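Local coordinates for FI20010p1 (Drosophila melanogaster, PDB 7CFB), which is the Krimper protein of piRNA-guided gene silencing, whose first extended Tudor domain probably serves as a docking module in the assembly of the piRNA amplification complex, at residues L19-G24 with G121-Y126; R31-Q36 with T113-S118. One frame throughout, in Å; residues are numbered along the deposited sequence.

Contact 1 (L19-G24 with G121-Y126); sequences LLPPKG and GGYDAY
Tyr123, the first residue of a sheet strand, reaches with its phenol toward two consecutive prolines, Pro21 and Pro22, in the extended segment that precedes the first helix. Its OH lies 3.4 Å from CA of Pro21 and 3.5 Å from CB of the same residue, so the hydroxyl rests against the aliphatic side of the first proline. The second proline meets the ring carbons instead: CD of Pro22 is 3.8 Å from CE2 of Tyr123, an apolar contact made obliquely to the ring. CG of Tyr123 stands beside the backbone N and anti to the carbonyl carbon (chi1 -48°), sending the long side chain across to the prolines while the backbones stay well apart; even the nearest CA atoms, those of Pro21 and Gly122, are 9.2 Å from each other.

A water completes the junction. It lies at the ring edge, in plane, 2.8 Å from OH of Tyr123, and donates a hydrogen bond to the carbonyl O of Leu19 at 2.7 Å. Replacing Tyr123, a phenylalanine would probably keep much of the contact with Pro22 but leave the bridging water without its hydroxyl partner and open a gap beside Pro21.

The Tyr123 side chain also touches Leu92, Ile114 and Phe136, while Gln91 bonds to the carbonyl of Pro21. The result is a small surface contact in which two prolines pack obliquely against a tyrosine, with one bridging water, by which the N-terminal segment is laid against the start of strand 123-127 in the antiparallel sheet of the SH3-like Tudor domain.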
ATOM      1  N   LEU A  19       1.755 -13.979  16.542  1.00 50.96           N
ATOM      2  CA  LEU A  19       0.637 -13.104  16.940  1.00 39.36           C
ATOM      3  C   LEU A  19      -0.629 -13.939  17.067  1.00 39.90           C
ATOM      4  O   LEU A  19      -0.774 -14.885  16.357  1.00 38.91           O
ATOM      5  CB  LEU A  19       0.429 -12.049  15.865  1.00 40.67           C
ATOM      6  CG  LEU A  19       1.518 -11.000  15.723  1.00 43.83           C
ATOM      7  CD1 LEU A  19       1.369 -10.320  14.381  1.00 38.53           C
ATOM      8  CD2 LEU A  19       1.436  -9.985  16.845  1.00 36.49           C
ATOM      9  N   LEU A  20      -1.525 -13.557  17.957  1.00 38.28           N
ATOM     10  CA  LEU A  20      -2.801 -14.292  18.063  1.00 40.04           C
ATOM     11  C   LEU A  20      -3.642 -14.051  16.805  1.00 46.33           C
ATOM     12  O   LEU A  20      -3.712 -12.940  16.334  1.00 37.54           O
ATOM     13  CB  LEU A  20      -3.526 -13.843  19.330  1.00 47.96           C
ATOM     14  CG  LEU A  20      -2.900 -14.355  20.621  1.00 54.48           C
ATOM     15  CD1 LEU A  20      -3.168 -13.426  21.780  1.00 55.93           C
ATOM     16  CD2 LEU A  20      -3.380 -15.749  20.931  1.00 43.95           C
ATOM     17  N   PRO A  21      -4.309 -15.085  16.266  1.00 52.36           N
ATOM     18  CA  PRO A  21      -5.141 -14.953  15.093  1.00 37.86           C
ATOM     19  C   PRO A  21      -6.348 -14.038  15.295  1.00 47.34           C
ATOM     20  O   PRO A  21      -6.821 -13.914  16.364  1.00 47.15           O
ATOM     21  CB  PRO A  21      -5.704 -16.359  14.937  1.00 42.98           C
ATOM     22  CG  PRO A  21      -4.631 -17.229  15.475  1.00 37.69           C
ATOM     23  CD  PRO A  21      -4.153 -16.463  16.675  1.00 40.86           C
ATOM     24  N   PRO A  22      -6.873 -13.431  14.222  1.00 44.16           N
ATOM     25  CA  PRO A  22      -8.008 -12.545  14.337  1.00 47.59           C
ATOM     26  C   PRO A  22      -9.227 -13.231  14.962  1.00 48.79           C
ATOM     27  O   PRO A  22      -9.487 -14.348  14.669  1.00 52.11           O
ATOM     28  CB  PRO A  22      -8.351 -12.224  12.883  1.00 36.76           C
ATOM     29  CG  PRO A  22      -7.089 -12.456  12.148  1.00 43.08           C
ATOM     30  CD  PRO A  22      -6.366 -13.553  12.876  1.00 33.24           C
ATOM     31  N   LYS A  23      -9.903 -12.513  15.849  1.00 51.03           N
ATOM     32  CA  LYS A  23     -11.079 -13.049  16.550  1.00 46.89           C
ATOM     33  C   LYS A  23     -12.269 -12.934  15.619  1.00 47.28           C
ATOM     34  O   LYS A  23     -13.148 -13.752  15.715  1.00 58.91           O
ATOM     35  CB  LYS A  23     -11.334 -12.279  17.843  1.00 52.18           C
ATOM     36  CG  LYS A  23     -10.374 -12.595  18.976  1.00 56.05           C
ATOM     37  CD  LYS A  23      -9.938 -11.367  19.741  1.00 61.03           C
ATOM     38  CE  LYS A  23      -9.228 -11.693  21.037  1.00 65.31           C
ATOM     39  NZ  LYS A  23      -9.137 -10.505  21.920  1.00 76.28           N
ATOM     40  N   GLY A  24     -12.275 -11.939  14.757  1.00 44.77           N
ATOM     41  CA  GLY A  24     -13.428 -11.800  13.861  1.00 42.55           C
ATOM     42  C   GLY A  24     -13.113 -11.189  12.518  1.00 44.83           C
ATOM     43  O   GLY A  24     -11.966 -11.119  12.158  1.00 43.59           O
ATOM     44  N   GLY A 121      -0.624 -22.010   6.568  1.00 37.37           N
ATOM     45  CA  GLY A 121      -0.142 -21.209   7.672  1.00 33.48           C
ATOM     46  C   GLY A 121       0.060 -19.763   7.253  1.00 35.43           C
ATOM     47  O   GLY A 121       0.391 -19.458   6.099  1.00 40.43           O
ATOM     48  N   GLY A 122      -0.144 -18.858   8.202  1.00 35.24           N
ATOM     49  CA  GLY A 122      -0.036 -17.449   7.897  1.00 38.27           C
ATOM     50  C   GLY A 122      -1.318 -16.895   7.301  1.00 33.32           C
ATOM     51  O   GLY A 122      -2.406 -17.469   7.426  1.00 31.92           O
ATOM     52  N   TYR A 123      -1.177 -15.751   6.634  1.00 33.67           N
ATOM     53  CA  TYR A 123      -2.323 -14.997   6.150  1.00 31.79           C
ATOM     54  C   TYR A 123      -1.972 -14.314   4.838  1.00 32.55           C
ATOM     55  O   TYR A 123      -0.800 -14.123   4.506  1.00 29.47           O
ATOM     56  CB  TYR A 123      -2.779 -13.945   7.171  1.00 25.89           C
ATOM     57  CG  TYR A 123      -2.922 -14.472   8.580  1.00 33.97           C
ATOM     58  CD1 TYR A 123      -1.832 -14.507   9.444  1.00 28.41           C
ATOM     59  CD2 TYR A 123      -4.142 -14.942   9.044  1.00 33.69           C
ATOM     60  CE1 TYR A 123      -1.956 -14.998  10.728  1.00 36.31           C
ATOM     61  CE2 TYR A 123      -4.277 -15.432  10.329  1.00 38.31           C
ATOM     62  CZ  TYR A 123      -3.180 -15.456  11.167  1.00 35.40           C
ATOM     63  OH  TYR A 123      -3.309 -15.943  12.447  1.00 43.38           O
ATOM     64  N   ASP A 124      -3.011 -13.947   4.095  1.00 26.46           N
ATOM     65  CA  ASP A 124      -2.884 -13.058   2.949  1.00 24.61           C
ATOM     66  C   ASP A 124      -3.173 -11.640   3.418  1.00 26.71           C
ATOM     67  O   ASP A 124      -4.191 -11.396   4.076  1.00 27.14           O
ATOM     68  CB  ASP A 124      -3.847 -13.466   1.832  1.00 24.64           C
ATOM     69  CG  ASP A 124      -3.512 -12.811   0.507  1.00 32.52           C
ATOM     70  OD1 ASP A 124      -2.322 -12.515   0.270  1.00 35.62           O
ATOM     71  OD2 ASP A 124      -4.442 -12.598  -0.300  1.00 34.30           O
ATOM     72  N   ALA A 125      -2.271 -10.733   3.096  1.00 24.20           N
ATOM     73  CA  ALA A 125      -2.379  -9.351   3.584  1.00 27.90           C
ATOM     74  C   ALA A 125      -2.221  -8.357   2.444  1.00 28.15           C
ATOM     75  O   ALA A 125      -1.583  -8.672   1.478  1.00 29.89           O
ATOM     76  CB  ALA A 125      -1.342  -9.127   4.643  1.00 22.91           C
ATOM     77  N   TYR A 126      -2.792  -7.182   2.617  1.00 23.31           N
ATOM     78  CA  TYR A 126      -2.721  -6.120   1.598  1.00 23.48           C
ATOM     79  C   TYR A 126      -2.099  -4.849   2.178  1.00 22.30           C
ATOM     80  O   TYR A 126      -2.532  -4.364   3.161  1.00 21.58           O
ATOM     81  CB  TYR A 126      -4.119  -5.876   1.042  1.00 26.34           C
ATOM     82  CG  TYR A 126      -4.220  -4.831  -0.032  1.00 28.48           C
ATOM     83  CD1 TYR A 126      -3.412  -4.883  -1.141  1.00 28.85           C
ATOM     84  CD2 TYR A 126      -5.116  -3.795   0.062  1.00 27.16           C
ATOM     85  CE1 TYR A 126      -3.500  -3.953  -2.147  1.00 27.35           C
ATOM     86  CE2 TYR A 126      -5.199  -2.835  -0.922  1.00 26.83           C
ATOM     87  CZ  TYR A 126      -4.394  -2.915  -2.036  1.00 27.72           C
ATOM     88  OH  TYR A 126      -4.452  -2.006  -3.027  1.00 28.87           O
TER
HETATM   89  O   HOH W   1      -0.867 -15.837  13.885  1.00 39.31           O

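Contact 2 (R31-Q36 with T113-S118). With SO4 (sulfate ion), chain C.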
ATOM      1  N   ARG A  31      -9.258  -8.991  -4.820  1.00 30.79           N
ATOM      2  CA  ARG A  31     -10.134  -7.999  -5.482  1.00 28.38           C
ATOM      3  C   ARG A  31     -11.120  -7.417  -4.472  1.00 33.32           C
ATOM      4  O   ARG A  31     -11.269  -6.229  -4.462  1.00 34.49           O
ATOM      5  CB  ARG A  31     -10.861  -8.610  -6.680  1.00 40.10           C
ATOM      6  CG  ARG A  31      -9.981  -8.903  -7.885  1.00 54.47           C
ATOM      7  CD  ARG A  31      -8.967  -7.848  -8.316  1.00 66.21           C
ATOM      8  NE  ARG A  31      -9.524  -6.517  -8.509  1.00 75.50           N
ATOM      9  CZ  ARG A  31      -9.092  -5.391  -7.945  1.00 70.80           C
ATOM     10  NH1 ARG A  31      -9.725  -4.269  -8.202  1.00 55.53           N
ATOM     11  NH2 ARG A  31      -8.040  -5.377  -7.142  1.00 57.52           N
ATOM     12  N   ASP A  32     -11.713  -8.251  -3.629  1.00 27.42           N
ATOM     13  CA  ASP A  32     -12.722  -7.781  -2.662  1.00 25.96           C
ATOM     14  C   ASP A  32     -12.113  -6.833  -1.636  1.00 32.11           C
ATOM     15  O   ASP A  32     -12.688  -5.814  -1.462  1.00 28.57           O
ATOM     16  CB  ASP A  32     -13.445  -8.932  -1.971  1.00 38.60           C
ATOM     17  CG  ASP A  32     -14.403  -9.703  -2.861  1.00 55.00           C
ATOM     18  OD1 ASP A  32     -14.704  -9.219  -3.930  1.00 56.11           O
ATOM     19  OD2 ASP A  32     -14.800 -10.789  -2.472  1.00 58.79           O
ATOM     20  N   ILE A  33     -10.937  -7.132  -1.084  1.00 26.99           N
ATOM     21  CA  ILE A  33     -10.330  -6.280  -0.017  1.00 27.20           C
ATOM     22  C   ILE A  33     -10.064  -4.883  -0.569  1.00 24.34           C
ATOM     23  O   ILE A  33     -10.356  -3.952   0.103  1.00 26.11           O
ATOM     24  CB  ILE A  33      -9.107  -6.926   0.662  1.00 28.21           C
ATOM     25  CG1 ILE A  33      -8.618  -6.120   1.866  1.00 31.29           C
ATOM     26  CG2 ILE A  33      -7.982  -7.158  -0.312  1.00 26.32           C
ATOM     27  CD1 ILE A  33      -9.637  -5.896   2.905  1.00 24.91           C
ATOM     28  N   TYR A  34      -9.618  -4.789  -1.808  1.00 22.55           N
ATOM     29  CA  TYR A  34      -9.403  -3.491  -2.475  1.00 32.48           C
ATOM     30  C   TYR A  34     -10.718  -2.718  -2.533  1.00 36.32           C
ATOM     31  O   TYR A  34     -10.689  -1.551  -2.294  1.00 33.18           O
ATOM     32  CB  TYR A  34      -8.940  -3.707  -3.907  1.00 28.46           C
ATOM     33  CG  TYR A  34      -8.823  -2.421  -4.662  1.00 31.71           C
ATOM     34  CD1 TYR A  34      -7.751  -1.594  -4.445  1.00 27.27           C
ATOM     35  CD2 TYR A  34      -9.810  -2.000  -5.520  1.00 27.54           C
ATOM     36  CE1 TYR A  34      -7.624  -0.391  -5.094  1.00 31.28           C
ATOM     37  CE2 TYR A  34      -9.686  -0.813  -6.195  1.00 28.66           C
ATOM     38  CZ  TYR A  34      -8.589  -0.004  -5.993  1.00 36.84           C
ATOM     39  OH  TYR A  34      -8.472   1.177  -6.638  1.00 29.78           O
ATOM     40  N   ASN A  35     -11.817  -3.390  -2.851  1.00 29.98           N
ATOM     41  CA  ASN A  35     -13.171  -2.785  -2.898  1.00 32.64           C
ATOM     42  C   ASN A  35     -13.654  -2.357  -1.515  1.00 39.62           C
ATOM     43  O   ASN A  35     -14.399  -1.448  -1.473  1.00 30.89           O
ATOM     44  CB  ASN A  35     -14.169  -3.637  -3.679  1.00 33.02           C
ATOM     45  CG  ASN A  35     -13.828  -3.685  -5.144  1.00 33.95           C
ATOM     46  OD1 ASN A  35     -13.376  -2.719  -5.711  1.00 46.46           O
ATOM     47  ND2 ASN A  35     -14.035  -4.816  -5.770  1.00 44.73           N
ATOM     48  N   GLN A  36     -13.308  -3.078  -0.452  1.00 32.76           N
ATOM     49  CA  GLN A  36     -13.851  -2.729   0.881  1.00 28.34           C
ATOM     50  C   GLN A  36     -13.140  -1.556   1.545  1.00 34.42           C
ATOM     51  O   GLN A  36     -13.754  -0.974   2.390  1.00 51.10           O
ATOM     52  CB  GLN A  36     -13.724  -3.822   1.936  1.00 39.73           C
ATOM     53  CG  GLN A  36     -13.889  -5.237   1.454  1.00 49.92           C
ATOM     54  CD  GLN A  36     -15.298  -5.605   1.090  1.00 60.61           C
ATOM     55  OE1 GLN A  36     -15.884  -5.053   0.174  1.00 62.88           O
ATOM     56  NE2 GLN A  36     -15.828  -6.590   1.779  1.00 58.14           N
ATOM     57  N   THR A 113      -3.780  -4.560   6.016  1.00 20.55           N
ATOM     58  CA  THR A 113      -5.012  -5.233   6.433  1.00 23.30           C
ATOM     59  C   THR A 113      -4.858  -6.729   6.130  1.00 25.90           C
ATOM     60  O   THR A 113      -4.236  -7.044   5.151  1.00 27.95           O
ATOM     61  CB  THR A 113      -6.234  -4.600   5.779  1.00 24.85           C
ATOM     62  OG1 THR A 113      -7.303  -5.292   6.394  1.00 26.85           O
ATOM     63  CG2 THR A 113      -6.266  -4.771   4.280  1.00 20.14           C
ATOM     64  N   ILE A 114      -5.378  -7.586   6.988  1.00 24.01           N
ATOM     65  CA  ILE A 114      -5.375  -9.044   6.736  1.00 25.35           C
ATOM     66  C   ILE A 114      -6.672  -9.366   5.996  1.00 27.45           C
ATOM     67  O   ILE A 114      -7.707  -9.075   6.492  1.00 31.75           O
ATOM     68  CB  ILE A 114      -5.245  -9.862   8.023  1.00 28.76           C
ATOM     69  CG1 ILE A 114      -4.011  -9.469   8.824  1.00 33.22           C
ATOM     70  CG2 ILE A 114      -5.224 -11.331   7.690  1.00 32.88           C
ATOM     71  CD1 ILE A 114      -2.759  -9.989   8.245  1.00 35.73           C
ATOM     72  N   ASN A 115      -6.569  -9.938   4.815  1.00 25.26           N
ATOM     73  CA  ASN A 115      -7.785 -10.247   4.034  1.00 33.25           C
ATOM     74  C   ASN A 115      -8.228 -11.702   4.216  1.00 36.25           C
ATOM     75  O   ASN A 115      -9.384 -11.932   4.138  1.00 34.43           O
ATOM     76  CB  ASN A 115      -7.694  -9.726   2.600  1.00 27.03           C
ATOM     77  CG  ASN A 115      -6.544 -10.293   1.811  1.00 35.42           C
ATOM     78  OD1 ASN A 115      -5.461  -9.751   1.797  1.00 28.74           O
ATOM     79  ND2 ASN A 115      -6.788 -11.386   1.132  1.00 35.35           N
ATOM     80  N   SER A 116      -7.315 -12.625   4.467  1.00 34.33           N
ATOM     81  CA  SER A 116      -7.706 -14.047   4.603  1.00 33.31           C
ATOM     82  C   SER A 116      -6.645 -14.857   5.340  1.00 34.32           C
ATOM     83  O   SER A 116      -5.524 -14.428   5.417  1.00 33.10           O
ATOM     84  CB  SER A 116      -7.996 -14.674   3.264  1.00 23.43           C
ATOM     85  OG  SER A 116      -6.824 -14.910   2.533  1.00 32.99           O
ATOM     86  N   SER A 117      -7.064 -16.020   5.811  1.00 37.57           N
ATOM     87  CA  SER A 117      -6.213 -17.039   6.457  1.00 38.62           C
ATOM     88  C   SER A 117      -5.592 -17.910   5.368  1.00 42.28           C
ATOM     89  O   SER A 117      -6.275 -18.243   4.429  1.00 45.86           O
ATOM     90  CB  SER A 117      -7.035 -17.861   7.384  1.00 41.63           C
ATOM     91  OG  SER A 117      -6.222 -18.695   8.162  1.00 48.79           O
ATOM     92  N   SER A 118      -4.325 -18.248   5.510  1.00 36.71           N
ATOM     93  CA  SER A 118      -3.631 -19.097   4.530  1.00 36.74           C
ATOM     94  C   SER A 118      -3.684 -20.548   5.019  1.00 45.41           C
ATOM     95  O   SER A 118      -3.408 -20.786   6.174  1.00 37.76           O
ATOM     96  CB  SER A 118      -2.240 -18.633   4.342  1.00 37.88           C
ATOM     97  OG  SER A 118      -2.193 -17.444   3.609  1.00 31.06           O
TER
HETATM   98  S   SO4 C 601     -10.462 -12.530  -7.006  1.00 40.29           S
HETATM   99  O1  SO4 C 601     -10.574 -12.061  -8.385  1.00 40.04           O
HETATM  100  O2  SO4 C 601      -9.381 -11.816  -6.328  1.00 36.94           O
HETATM  101  O3  SO4 C 601     -10.171 -13.960  -7.011  1.00 35.71           O
HETATM  102  O4  SO4 C 601     -11.723 -12.292  -6.310  1.00 34.82           O
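Ile33 of the helix and Thr113 of the strand meet methyl to methylene, tip to tip, with CG2 of Thr113 3.6 Å from CG1 of Ile33. CD1 of Ile33 extends the apolar contact along the same methyl. Ile33 also crosses Asn115 at about a right angle, its CB 3.7 Å from CB of Asn115. With CG1 of Ile33 anti to the backbone N (chi1 -173°), that branch reaches the Thr113 methyl and also touches CB of Asn115, while CG2 lies against CB and CG of the asparagine.

The polar atoms of both strand residues find partners other than Ile33: OG1 of Thr113 bonds to the carbonyl of Asp97, and ND2 of Asn115 bonds to OD2 of Asp124, a carboxylate oxygen that also forms a salt bridge with Arg30 of the helix. Their closest approaches to Ile33 are made by carbon atoms.

At the beginning of the helix, the backbone N of Arg31 donates to O2 of the sulfate ion over 3.2 Å, at an N-H...O angle of 162°. Thr29 holds the same ion, which probably comes from the crystallisation liquor.

All three touching residues are buried. Helix 30-36 packs on the antiparallel sheet of the SH3-like Tudor domain through Ile33, at a point where Asn115 and Ser116 together face Asp124 in a classic beta bulge.

Overall arrangement
From the N terminus the chain first runs through 19-24, then enters helix 30-36, and meets strands 108-117 and 123-127 much later. Contact 1 closes the longer loop, with 96 residues between its segments; contact 2 closes one of 76 residues, nested wholly inside it. The two strands follow each other in sequence and are neighbours in the antiparallel sheet, where Asp124 N lies 2.9 Å from Ser116 O in a probable hydrogen bond. The contact centres are about 11 Å apart, on the same side of the chain's centre. Together they fasten the N-terminal segment and the first helix to one sheet of the Tudor domain.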